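Local coordinates for protein probable L,D-transpeptidase 3 (Mycobacterium tuberculosis, PDB 6D4K) that probably acts as an L,D-transpeptidase of the cell wall, one that does not form 3->3 peptidoglycan cross-links from tetrapeptide donors and that is covalently modified by faropenem, at residues Ala29-Thr34 / His43-Thr48; Arg92-His97 / Ser109-Gly114; Glu180-Met185 / Ser203-Val208. All coordinates share one frame; numbering follows the deposited sequence.

Interaction 1. Residues Ala29-Thr34 / His43-Thr48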
ATOM      1  N   ALA A  29       5.853  13.556 -20.037  1.00 23.87           N
ATOM      2  CA  ALA A  29       4.723  14.449 -19.822  1.00 24.29           C
ATOM      3  C   ALA A  29       4.698  14.938 -18.383  1.00 23.01           C
ATOM      4  O   ALA A  29       4.504  16.135 -18.127  1.00 25.38           O
ATOM      5  CB  ALA A  29       3.420  13.730 -20.175  1.00 26.94           C
ATOM      6  N   SER A  30       4.913  14.032 -17.430  1.00 21.84           N
ATOM      7  CA  SER A  30       4.710  14.379 -16.032  1.00 22.00           C
ATOM      8  C   SER A  30       5.387  13.346 -15.144  1.00 18.92           C
ATOM      9  O   SER A  30       5.699  12.236 -15.578  1.00 19.35           O
ATOM     10  CB  SER A  30       3.217  14.452 -15.704  1.00 23.64           C
ATOM     11  OG  SER A  30       2.606  13.201 -15.947  1.00 26.82           O
ATOM     12  N   VAL A  31       5.571  13.729 -13.878  1.00 18.73           N
ATOM     13  CA  VAL A  31       6.222  12.902 -12.879  1.00 18.81           C
ATOM     14  C   VAL A  31       5.418  12.977 -11.594  1.00 19.31           C
ATOM     15  O   VAL A  31       4.925  14.052 -11.226  1.00 20.81           O
ATOM     16  CB  VAL A  31       7.652  13.415 -12.624  1.00 21.38           C
ATOM     17  CG1 VAL A  31       8.210  12.862 -11.331  1.00 22.54           C
ATOM     18  CG2 VAL A  31       8.521  13.062 -13.804  1.00 25.19           C
ATOM     19  N   LEU A  32       5.297  11.839 -10.905  1.00 18.09           N
ATOM     20  CA  LEU A  32       4.809  11.817  -9.526  1.00 19.33           C
ATOM     21  C   LEU A  32       5.976  11.381  -8.654  1.00 18.33           C
ATOM     22  O   LEU A  32       6.781  10.553  -9.082  1.00 18.64           O
ATOM     23  CB  LEU A  32       3.690  10.801  -9.338  1.00 21.05           C
ATOM     24  CG  LEU A  32       2.405  11.002 -10.134  1.00 25.75           C
ATOM     25  CD1 LEU A  32       1.459   9.862  -9.815  1.00 25.99           C
ATOM     26  CD2 LEU A  32       1.779  12.353  -9.819  1.00 31.08           C
ATOM     27  N   PRO A  33       6.074  11.904  -7.417  1.00 17.55           N
ATOM     28  CA  PRO A  33       5.236  12.925  -6.774  1.00 16.70           C
ATOM     29  C   PRO A  33       5.256  14.287  -7.499  1.00 18.04           C
ATOM     30  O   PRO A  33       6.268  14.632  -8.123  1.00 19.25           O
ATOM     31  CB  PRO A  33       5.873  13.058  -5.380  1.00 18.88           C
ATOM     32  CG  PRO A  33       6.459  11.748  -5.126  1.00 18.10           C
ATOM     33  CD  PRO A  33       7.027  11.318  -6.459  1.00 17.54           C
ATOM     34  N   THR A  34       4.139  15.024  -7.441  1.00 19.09           N
ATOM     35  CA  THR A  34       4.123  16.379  -7.973  1.00 20.21           C
ATOM     36  C   THR A  34       4.996  17.291  -7.112  1.00 17.63           C
ATOM     37  O   THR A  34       5.338  16.970  -5.970  1.00 18.06           O
ATOM     38  CB  THR A  34       2.689  16.936  -8.064  1.00 22.17           C
ATOM     39  OG1 THR A  34       2.138  17.111  -6.753  1.00 23.86           O
ATOM     40  CG2 THR A  34       1.778  16.019  -8.870  1.00 24.72           C
ATOM     41  N   HIS A  43       7.012   6.119  -1.387  1.00 14.50           N
ATOM     42  CA  HIS A  43       6.331   6.507  -2.619  1.00 15.42           C
ATOM     43  C   HIS A  43       7.266   6.337  -3.817  1.00 14.95           C
ATOM     44  O   HIS A  43       8.394   6.841  -3.790  1.00 15.94           O
ATOM     45  CB  HIS A  43       5.827   7.949  -2.551  1.00 15.47           C
ATOM     46  CG  HIS A  43       4.750   8.263  -3.563  1.00 14.99           C
ATOM     47  ND1 HIS A  43       4.986   8.273  -4.922  1.00 14.48           N
ATOM     48  CD2 HIS A  43       3.437   8.576  -3.411  1.00 14.85           C
ATOM     49  CE1 HIS A  43       3.866   8.571  -5.560  1.00 15.60           C
ATOM     50  NE2 HIS A  43       2.914   8.769  -4.665  1.00 16.03           N
ATOM     51  N   PRO A  44       6.840   5.659  -4.879  1.00 13.94           N
ATOM     52  CA  PRO A  44       7.694   5.537  -6.063  1.00 15.36           C
ATOM     53  C   PRO A  44       7.756   6.840  -6.848  1.00 14.47           C
ATOM     54  O   PRO A  44       6.966   7.768  -6.663  1.00 16.40           O
ATOM     55  CB  PRO A  44       7.000   4.439  -6.875  1.00 16.48           C
ATOM     56  CG  PRO A  44       5.545   4.550  -6.482  1.00 19.66           C
ATOM     57  CD  PRO A  44       5.597   4.873  -4.995  1.00 16.18           C
ATOM     58  N   VAL A  45       8.720   6.897  -7.754  1.00 14.87           N
ATOM     59  CA  VAL A  45       8.803   7.976  -8.726  1.00 14.35           C
ATOM     60  C   VAL A  45       8.171   7.466 -10.018  1.00 15.73           C
ATOM     61  O   VAL A  45       8.669   6.513 -10.629  1.00 17.27           O
ATOM     62  CB  VAL A  45      10.245   8.449  -8.929  1.00 16.12           C
ATOM     63  CG1 VAL A  45      10.267   9.556  -9.970  1.00 17.21           C
ATOM     64  CG2 VAL A  45      10.834   8.924  -7.589  1.00 17.88           C
ATOM     65  N   VAL A  46       7.066   8.071 -10.424  1.00 16.34           N
ATOM     66  CA  VAL A  46       6.258   7.564 -11.532  1.00 16.72           C
ATOM     67  C   VAL A  46       6.398   8.526 -12.707  1.00 17.23           C
ATOM     68  O   VAL A  46       6.045   9.707 -12.599  1.00 17.62           O
ATOM     69  CB  VAL A  46       4.787   7.375 -11.131  1.00 17.44           C
ATOM     70  CG1 VAL A  46       4.008   6.675 -12.256  1.00 20.20           C
ATOM     71  CG2 VAL A  46       4.690   6.590  -9.827  1.00 20.25           C
ATOM     72  N   VAL A  47       6.905   8.017 -13.824  1.00 16.99           N
ATOM     73  CA  VAL A  47       7.237   8.826 -14.983  1.00 17.10           C
ATOM     74  C   VAL A  47       6.243   8.480 -16.094  1.00 17.81           C
ATOM     75  O   VAL A  47       6.158   7.325 -16.521  1.00 18.42           O
ATOM     76  CB  VAL A  47       8.683   8.575 -15.444  1.00 17.69           C
ATOM     77  CG1 VAL A  47       8.988   9.461 -16.647  1.00 19.32           C
ATOM     78  CG2 VAL A  47       9.692   8.811 -14.288  1.00 18.15           C
ATOM     79  N   THR A  48       5.483   9.475 -16.550  1.00 17.93           N
ATOM     80  CA  THR A  48       4.496   9.292 -17.612  1.00 18.41           C
ATOM     81  C   THR A  48       5.033   9.929 -18.883  1.00 19.14           C
ATOM     82  O   THR A  48       5.388  11.115 -18.887  1.00 21.47           O
ATOM     83  CB  THR A  48       3.159   9.926 -17.224  1.00 20.01           C
ATOM     84  OG1 THR A  48       2.641   9.249 -16.073  1.00 22.89           O
ATOM     85  CG2 THR A  48       2.157   9.815 -18.387  1.00 23.82           C
TER
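L32, on the outermost strand 28-32 of a four-stranded antiparallel sheet of the immunoglobulin-like domain, forms a hydrogen-bonded pair with V46, and a classic beta bulge interrupts the regular pairing, with A29 and S30 both facing T48. The contact illustrates how backbone register decides which side chains meet on which face of a sheet. L32 N lies 2.8 Å from V46 O, and a return bond runs from V46 N to L32 O. Beside these bonds, L32 CB sits 4.0 Å from V46 CB. S30 and T48 share this more open face, S30 OG resting 3.6 Å from T48 CB. On the other face, V31 spreads its two methyls over V45 and V47. V31 CG1, anti to the backbone N (chi1 163°), reaches diagonally to V45 CG1 at 4.1 Å, while CG2 leans toward V47 CG2. V45 and V47 also touch L102 and V104 of strand 99-104, and V31 touches L107, which makes this the inward side of the sandwich. In the bulge, both A29 and S30 donate to the single acceptor T48 O. A29 N comes to 2.7 Å from T48 O in the carbonyl plane, whereas S30 N lies farther off, at 3.3 Å from T48 O and tilted out of that plane. Beyond the paired strands, a cis peptide bond before P33 accompanies the departure of the chain, and P33 lies against H43. With CG of H43 anti to its own backbone N (chi1 -161°), one face of the imidazole receives P33 CG, 4.2 Å from the ring centroid and 26° off the ring normal. The rotation of that ring is fixed by H43 ND1, which donates in the ring plane to a lone pair of P44 O at 2.7 Å.

Interaction 2. Residues Arg92-His97 / Ser109-Gly114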
ATOM      1  N   ARG A  92      14.906   1.487  -0.585  1.00 18.83           N
ATOM      2  CA  ARG A  92      14.807   1.782   0.836  1.00 18.49           C
ATOM      3  C   ARG A  92      13.715   2.822   1.007  1.00 18.63           C
ATOM      4  O   ARG A  92      13.242   3.396   0.027  1.00 20.60           O
ATOM      5  CB  ARG A  92      16.148   2.320   1.385  1.00 19.92           C
ATOM      6  CG  ARG A  92      17.406   1.670   0.795  1.00 22.05           C
ATOM      7  CD  ARG A  92      18.655   2.243   1.420  1.00 22.77           C
ATOM      8  NE  ARG A  92      18.695   3.701   1.348  1.00 24.50           N
ATOM      9  CZ  ARG A  92      19.380   4.405   0.452  1.00 25.36           C
ATOM     10  NH1 ARG A  92      20.116   3.797  -0.473  1.00 25.28           N
ATOM     11  NH2 ARG A  92      19.343   5.733   0.500  1.00 28.43           N
ATOM     12  N   PHE A  93      13.317   3.075   2.245  1.00 18.78           N
ATOM     13  CA  PHE A  93      12.358   4.135   2.516  1.00 19.48           C
ATOM     14  C   PHE A  93      13.043   5.494   2.456  1.00 17.49           C
ATOM     15  O   PHE A  93      14.188   5.648   2.898  1.00 19.29           O
ATOM     16  CB  PHE A  93      11.744   3.962   3.907  1.00 20.28           C
ATOM     17  CG  PHE A  93      11.010   2.662   4.098  1.00 22.83           C
ATOM     18  CD1 PHE A  93      10.547   1.936   3.012  1.00 25.48           C
ATOM     19  CD2 PHE A  93      10.802   2.156   5.373  1.00 26.05           C
ATOM     20  CE1 PHE A  93       9.878   0.732   3.196  1.00 28.26           C
ATOM     21  CE2 PHE A  93      10.134   0.954   5.564  1.00 26.96           C
ATOM     22  CZ  PHE A  93       9.676   0.240   4.473  1.00 28.51           C
ATOM     23  N   TRP A  94      12.336   6.484   1.911  1.00 17.88           N
ATOM     24  CA  TRP A  94      12.762   7.866   2.027  1.00 17.87           C
ATOM     25  C   TRP A  94      12.813   8.246   3.505  1.00 17.65           C
ATOM     26  O   TRP A  94      12.043   7.717   4.312  1.00 19.47           O
ATOM     27  CB  TRP A  94      11.742   8.784   1.338  1.00 17.35           C
ATOM     28  CG  TRP A  94      11.501   8.495  -0.095  1.00 18.42           C
ATOM     29  CD1 TRP A  94      10.334   8.041  -0.653  1.00 16.75           C
ATOM     30  CD2 TRP A  94      12.426   8.661  -1.180  1.00 17.56           C
ATOM     31  NE1 TRP A  94      10.489   7.891  -2.011  1.00 17.68           N
ATOM     32  CE2 TRP A  94      11.750   8.288  -2.366  1.00 17.59           C
ATOM     33  CE3 TRP A  94      13.748   9.114  -1.265  1.00 17.95           C
ATOM     34  CZ2 TRP A  94      12.373   8.311  -3.619  1.00 19.26           C
ATOM     35  CZ3 TRP A  94      14.366   9.143  -2.506  1.00 19.19           C
ATOM     36  CH2 TRP A  94      13.666   8.756  -3.672  1.00 19.60           C
ATOM     37  N   PRO A  95      13.655   9.215   3.874  1.00 18.44           N
ATOM     38  CA  PRO A  95      13.580   9.750   5.241  1.00 19.08           C
ATOM     39  C   PRO A  95      12.236  10.434   5.448  1.00 18.10           C
ATOM     40  O   PRO A  95      11.713  11.088   4.542  1.00 19.34           O
ATOM     41  CB  PRO A  95      14.739  10.757   5.299  1.00 22.20           C
ATOM     42  CG  PRO A  95      14.962  11.165   3.885  1.00 23.34           C
ATOM     43  CD  PRO A  95      14.592   9.976   3.024  1.00 21.43           C
ATOM     44  N   ALA A  96      11.671  10.249   6.640  1.00 18.61           N
ATOM     45  CA  ALA A  96      10.411  10.873   7.014  1.00 19.77           C
ATOM     46  C   ALA A  96      10.606  12.360   7.298  1.00 18.62           C
ATOM     47  O   ALA A  96      11.719  12.832   7.561  1.00 20.68           O
ATOM     48  CB  ALA A  96       9.837  10.197   8.261  1.00 18.91           C
ATOM     49  N   HIS A  97       9.498  13.106   7.248  1.00 18.88           N
ATOM     50  CA  HIS A  97       9.485  14.519   7.652  1.00 19.39           C
ATOM     51  C   HIS A  97      10.543  15.339   6.920  1.00 20.92           C
ATOM     52  O   HIS A  97      11.157  16.247   7.483  1.00 23.92           O
ATOM     53  CB  HIS A  97       9.647  14.660   9.164  1.00 22.11           C
ATOM     54  CG  HIS A  97       8.643  13.888   9.950  1.00 21.62           C
ATOM     55  ND1 HIS A  97       7.322  14.270  10.027  1.00 22.23           N
ATOM     56  CD2 HIS A  97       8.760  12.779  10.717  1.00 20.66           C
ATOM     57  CE1 HIS A  97       6.662  13.424  10.793  1.00 21.85           C
ATOM     58  NE2 HIS A  97       7.514  12.512  11.234  1.00 21.87           N
ATOM     59  N   SER A 109      12.756  18.710  -9.514  1.00 29.02           N
ATOM     60  CA  SER A 109      11.541  18.798  -8.724  1.00 28.75           C
ATOM     61  C   SER A 109      11.896  18.528  -7.271  1.00 25.60           C
ATOM     62  O   SER A 109      13.057  18.279  -6.919  1.00 27.69           O
ATOM     63  CB  SER A 109      10.498  17.789  -9.220  1.00 30.76           C
ATOM     64  OG  SER A 109       9.200  18.121  -8.764  1.00 36.87           O
ATOM     65  N   ASP A 110      10.884  18.579  -6.424  1.00 23.16           N
ATOM     66  CA  ASP A 110      11.046  18.150  -5.046  1.00 20.81           C
ATOM     67  C   ASP A 110       9.691  17.741  -4.508  1.00 17.86           C
ATOM     68  O   ASP A 110       8.648  18.089  -5.061  1.00 20.98           O
ATOM     69  CB  ASP A 110      11.711  19.220  -4.161  1.00 26.75           C
ATOM     70  CG  ASP A 110      10.888  20.506  -4.033  1.00 40.78           C
ATOM     71  OD1 ASP A 110       9.645  20.453  -3.908  1.00 41.64           O
ATOM     72  OD2 ASP A 110      11.505  21.592  -4.037  1.00 52.38           O
ATOM     73  N   PHE A 111       9.724  17.006  -3.413  1.00 17.15           N
ATOM     74  CA  PHE A 111       8.505  16.610  -2.741  1.00 16.40           C
ATOM     75  C   PHE A 111       8.823  16.488  -1.265  1.00 16.11           C
ATOM     76  O   PHE A 111       9.974  16.594  -0.860  1.00 17.76           O
ATOM     77  CB  PHE A 111       7.886  15.350  -3.355  1.00 16.73           C
ATOM     78  CG  PHE A 111       8.738  14.114  -3.226  1.00 16.79           C
ATOM     79  CD1 PHE A 111       8.627  13.299  -2.102  1.00 17.77           C
ATOM     80  CD2 PHE A 111       9.620  13.749  -4.238  1.00 18.74           C
ATOM     81  CE1 PHE A 111       9.374  12.133  -1.990  1.00 17.96           C
ATOM     82  CE2 PHE A 111      10.384  12.588  -4.130  1.00 18.13           C
ATOM     83  CZ  PHE A 111      10.257  11.772  -3.001  1.00 17.53           C
ATOM     84  N   LYS A 112       7.798  16.279  -0.463  1.00 15.45           N
ATOM     85  CA  LYS A 112       7.933  16.183   0.977  1.00 17.17           C
ATOM     86  C   LYS A 112       7.399  14.847   1.446  1.00 15.40           C
ATOM     87  O   LYS A 112       6.440  14.312   0.887  1.00 17.19           O
ATOM     88  CB  LYS A 112       7.171  17.312   1.681  1.00 21.63           C
ATOM     89  CG  LYS A 112       7.717  18.677   1.264  1.00 28.50           C
ATOM     90  CD  LYS A 112       7.866  19.636   2.435  1.00 37.09           C
ATOM     91  CE  LYS A 112       7.557  21.063   2.025  1.00 43.22           C
ATOM     92  NZ  LYS A 112       8.259  21.458   0.773  1.00 46.45           N
ATOM     93  N   THR A 113       8.015  14.324   2.496  1.00 17.02           N
ATOM     94  CA  THR A 113       7.518  13.123   3.139  1.00 16.14           C
ATOM     95  C   THR A 113       6.906  13.480   4.489  1.00 17.23           C
ATOM     96  O   THR A 113       7.407  14.369   5.192  1.00 18.92           O
ATOM     97  CB  THR A 113       8.632  12.097   3.336  1.00 17.72           C
ATOM     98  OG1 THR A 113       9.731  12.712   4.015  1.00 19.35           O
ATOM     99  CG2 THR A 113       9.105  11.565   1.983  1.00 18.59           C
ATOM    100  N   GLY A 114       5.822  12.792   4.840  1.00 17.70           N
ATOM    101  CA  GLY A 114       5.262  12.895   6.168  1.00 18.04           C
ATOM    102  C   GLY A 114       5.932  11.911   7.109  1.00 17.66           C
ATOM    103  O   GLY A 114       7.095  11.521   6.909  1.00 18.08           O
TER
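The indole face of W94 receives the edge of the F111 ring, a T-shaped pair with planes at 79°. F111 CZ is the atom that makes the approach: it stands 3.8 Å from W94 CE2, offset toward the rim of the indole, and is also close to NE1 and CZ2. A second flat group, the H97 imidazole, lies with one face against the backbone of G114, whose O sits over the centre of the ring. Both rings also have a polar partner, W94 NE1 being hydrogen-bonded to H43 O and H97 NE2 to D133 OD2. Between the W94 indole and the H97 imidazole stands T113, a clear example of a threonine whose two branches do different work. Its OG1, placed between the backbone N and the carbonyl carbon (chi1 53°), donates to P95 O at 2.6 Å, in the carbonyl plane and on a lone pair. The same oxygen is hydrogen-bonded to S98 N, so this buried hydroxyl has two partners. The other branch, T113 CG2, turns to W94, coming within 3.9 Å of W94 CB. Farther along, H97 N gives a hydrogen bond to G114 O at 2.9 Å, meeting the carbonyl from well above its plane, 50° out of it. A96 CB presses on that carbonyl too, 3.3 Å from G114 O. The contact thus closes the loop between strands 85-90 and 99-104 of the immunoglobulin-like domain onto the end of strand 107-113 and G114, which follows it. That strand runs between strand 38-39, parallel to it, and strand 99-104, antiparallel; V100 of strand 99-104 packs against both W94 and F111, while D133, beyond strand 127-132, belongs to the catalytic region.

Interaction 3. Residues Glu180-Met185 / Ser203-Val208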
ATOM      1  N   GLU A 180      -9.820   4.901   0.281  1.00 18.44           N
ATOM      2  CA  GLU A 180     -11.193   5.179  -0.112  1.00 23.73           C
ATOM      3  C   GLU A 180     -12.154   4.742   0.983  1.00 22.25           C
ATOM      4  O   GLU A 180     -11.871   3.820   1.743  1.00 21.49           O
ATOM      5  CB  GLU A 180     -11.538   4.453  -1.416  1.00 27.13           C
ATOM      6  CG  GLU A 180     -12.064   5.379  -2.479  1.00 39.18           C
ATOM      7  CD  GLU A 180     -12.610   4.648  -3.677  1.00 45.12           C
ATOM      8  OE1 GLU A 180     -13.686   5.057  -4.167  1.00 49.31           O
ATOM      9  OE2 GLU A 180     -11.969   3.671  -4.125  1.00 46.64           O
ATOM     10  N   ARG A 181     -13.317   5.396   1.026  1.00 28.82           N
ATOM     11  CA  ARG A 181     -14.394   5.069   1.951  1.00 32.20           C
ATOM     12  C   ARG A 181     -15.549   4.409   1.214  1.00 37.78           C
ATOM     13  O   ARG A 181     -15.801   4.691   0.038  1.00 41.29           O
ATOM     14  CB  ARG A 181     -14.918   6.330   2.636  1.00 34.35           C
ATOM     15  CG  ARG A 181     -13.874   7.087   3.428  1.00 38.08           C
ATOM     16  CD  ARG A 181     -13.520   6.352   4.705  1.00 37.39           C
ATOM     17  NE  ARG A 181     -14.705   5.970   5.468  1.00 36.98           N
ATOM     18  CZ  ARG A 181     -15.278   6.733   6.395  1.00 37.43           C
ATOM     19  NH1 ARG A 181     -14.783   7.930   6.667  1.00 38.21           N
ATOM     20  NH2 ARG A 181     -16.352   6.302   7.040  1.00 37.76           N
ATOM     21  N   SER A 182     -16.253   3.531   1.930  1.00 39.54           N
ATOM     22  CA  SER A 182     -17.504   2.931   1.464  1.00 42.61           C
ATOM     23  C   SER A 182     -17.389   2.397   0.037  1.00 42.19           C
ATOM     24  O   SER A 182     -18.269   2.598  -0.806  1.00 44.54           O
ATOM     25  CB  SER A 182     -18.682   3.894   1.619  1.00 49.58           C
ATOM     26  OG  SER A 182     -18.907   4.206   2.985  1.00 55.60           O
ATOM     27  N   VAL A 183     -16.292   1.713  -0.238  1.00 38.13           N
ATOM     28  CA  VAL A 183     -16.063   1.190  -1.578  1.00 38.84           C
ATOM     29  C   VAL A 183     -16.663  -0.207  -1.687  1.00 38.13           C
ATOM     30  O   VAL A 183     -16.631  -1.002  -0.740  1.00 37.53           O
ATOM     31  CB  VAL A 183     -14.570   1.230  -1.956  1.00 39.91           C
ATOM     32  CG1 VAL A 183     -13.782   0.197  -1.180  1.00 37.40           C
ATOM     33  CG2 VAL A 183     -14.401   1.035  -3.453  1.00 42.43           C
ATOM     34  N   ILE A 184     -17.242  -0.495  -2.845  1.00 39.78           N
ATOM     35  CA  ILE A 184     -17.847  -1.798  -3.090  1.00 40.87           C
ATOM     36  C   ILE A 184     -16.743  -2.760  -3.499  1.00 42.60           C
ATOM     37  O   ILE A 184     -15.999  -2.501  -4.453  1.00 43.17           O
ATOM     38  CB  ILE A 184     -18.934  -1.712  -4.169  1.00 41.57           C
ATOM     39  CG1 ILE A 184     -20.089  -0.827  -3.695  1.00 42.72           C
ATOM     40  CG2 ILE A 184     -19.432  -3.106  -4.535  1.00 42.60           C
ATOM     41  CD1 ILE A 184     -20.741  -1.305  -2.418  1.00 43.70           C
ATOM     42  N   MET A 185     -16.618  -3.860  -2.769  1.00 41.85           N
ATOM     43  CA  MET A 185     -15.677  -4.914  -3.107  1.00 44.47           C
ATOM     44  C   MET A 185     -16.450  -6.143  -3.560  1.00 46.36           C
ATOM     45  O   MET A 185     -17.406  -6.568  -2.901  1.00 45.02           O
ATOM     46  CB  MET A 185     -14.730  -5.230  -1.947  1.00 47.02           C
ATOM     47  CG  MET A 185     -13.562  -4.260  -1.861  1.00 50.83           C
ATOM     48  SD  MET A 185     -12.346  -4.734  -0.625  1.00 55.23           S
ATOM     49  CE  MET A 185     -12.441  -6.519  -0.679  1.00 56.13           C
ATOM     50  N   SER A 203     -19.700  -3.932   0.990  1.00 35.20           N
ATOM     51  CA  SER A 203     -19.389  -2.517   1.110  1.00 34.94           C
ATOM     52  C   SER A 203     -18.387  -2.377   2.243  1.00 34.62           C
ATOM     53  O   SER A 203     -18.673  -2.768   3.381  1.00 37.51           O
ATOM     54  CB  SER A 203     -20.639  -1.695   1.402  1.00 39.66           C
ATOM     55  OG  SER A 203     -20.312  -0.318   1.447  1.00 43.51           O
ATOM     56  N   VAL A 204     -17.214  -1.839   1.927  1.00 33.19           N
ATOM     57  CA  VAL A 204     -16.077  -1.807   2.837  1.00 34.59           C
ATOM     58  C   VAL A 204     -15.891  -0.369   3.301  1.00 34.51           C
ATOM     59  O   VAL A 204     -15.704   0.534   2.477  1.00 35.30           O
ATOM     60  CB  VAL A 204     -14.812  -2.352   2.161  1.00 36.97           C
ATOM     61  CG1 VAL A 204     -13.612  -2.158   3.057  1.00 36.47           C
ATOM     62  CG2 VAL A 204     -14.999  -3.827   1.815  1.00 41.19           C
ATOM     63  N   ASP A 205     -15.917  -0.166   4.620  1.00 35.41           N
ATOM     64  CA  ASP A 205     -15.973   1.183   5.177  1.00 39.47           C
ATOM     65  C   ASP A 205     -14.671   1.943   4.941  1.00 36.34           C
ATOM     66  O   ASP A 205     -14.676   3.049   4.385  1.00 40.28           O
ATOM     67  CB  ASP A 205     -16.292   1.110   6.669  1.00 45.05           C
ATOM     68  CG  ASP A 205     -16.967   2.364   7.183  1.00 50.61           C
ATOM     69  OD1 ASP A 205     -16.878   3.417   6.514  1.00 52.02           O
ATOM     70  OD2 ASP A 205     -17.601   2.289   8.256  1.00 52.17           O
ATOM     71  N   TYR A 206     -13.547   1.382   5.389  1.00 30.72           N
ATOM     72  CA  TYR A 206     -12.232   1.975   5.200  1.00 28.19           C
ATOM     73  C   TYR A 206     -11.425   1.013   4.346  1.00 26.48           C
ATOM     74  O   TYR A 206     -11.369  -0.183   4.649  1.00 34.11           O
ATOM     75  CB  TYR A 206     -11.523   2.199   6.546  1.00 27.82           C
ATOM     76  CG  TYR A 206     -12.246   3.155   7.460  1.00 26.60           C
ATOM     77  CD1 TYR A 206     -11.977   4.515   7.430  1.00 27.82           C
ATOM     78  CD2 TYR A 206     -13.223   2.700   8.339  1.00 27.16           C
ATOM     79  CE1 TYR A 206     -12.649   5.398   8.251  1.00 29.44           C
ATOM     80  CE2 TYR A 206     -13.903   3.576   9.169  1.00 28.25           C
ATOM     81  CZ  TYR A 206     -13.612   4.923   9.122  1.00 29.75           C
ATOM     82  OH  TYR A 206     -14.287   5.796   9.950  1.00 33.77           O
ATOM     83  N   ALA A 207     -10.812   1.521   3.278  1.00 21.10           N
ATOM     84  CA  ALA A 207     -10.133   0.656   2.318  1.00 20.91           C
ATOM     85  C   ALA A 207      -8.813   1.286   1.902  1.00 18.79           C
ATOM     86  O   ALA A 207      -8.803   2.347   1.268  1.00 20.52           O
ATOM     87  CB  ALA A 207     -11.014   0.398   1.096  1.00 21.65           C
ATOM     88  N   VAL A 208      -7.710   0.617   2.242  1.00 17.72           N
ATOM     89  CA  VAL A 208      -6.357   1.052   1.909  1.00 17.51           C
ATOM     90  C   VAL A 208      -5.845   0.081   0.850  1.00 17.64           C
ATOM     91  O   VAL A 208      -5.554  -1.079   1.156  1.00 19.10           O
ATOM     92  CB  VAL A 208      -5.451   1.049   3.152  1.00 16.32           C
ATOM     93  CG1 VAL A 208      -4.063   1.543   2.804  1.00 18.57           C
ATOM     94  CG2 VAL A 208      -6.064   1.879   4.278  1.00 16.54           C
TER
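V183 and V204, like E180 and A207, are antiparallel hydrogen-bonded pairs of the YkuD-type catalytic domain, but between them both chains turn a corner, and S182 and V183 both face V204 in a G1 beta bulge, S182 adopting a left-handed backbone conformation. R181 spans this corner. Bent at chi2 and chi3, its side chain folds back so that the guanidinium lies flat on Y206, planes 17° apart. R181 CZ comes 3.5 Å from Y206 CE1. From its edge, the same group holds D205 with two nitrogens: R181 NE donates to D205 O at 3.1 Å. R181 NH2 forms a salt bridge with D205 OD1 at 3.0 Å, on the syn side. The carboxylate is shared, since OD2 pairs with R241; flanking arginines would be expected to keep D205 ionised. On the side where V183, V204 and A207 point, V183 CG1 meets A207 CB at 3.6 Å, and M185 SD touches V204 CG2 at 3.7 Å. V204 also packs on H218, the predicted proton donor/acceptor, so the corner borders the active site. D205 O takes a second donor, S182 N, at 3.0 Å, which reaches it from the face of the carbonyl plane opposite to that used by R181 NE.

Interactions 1 and 2 join directly, their centres about 14 Å apart: the bond that links them spans 2.9 Å from H43 O of the first to W94 NE1 of the second, and P33 CB packs 3.7 Å from F111 CB. Both lie near the calcium ion, the H43 side chain about 7 Å from it; the ion is bound at V38 and D252, residues of the immunoglobulin-like and catalytic regions. Interaction 3 stands apart, its centre about 26 Å from that of interaction 1 and 27 Å from that of interaction 2. It alone borders the active site: the V204 side chain is about 3 Å from that of H218, and that of M185 about 4 Å from that of C236, which faropenem modifies.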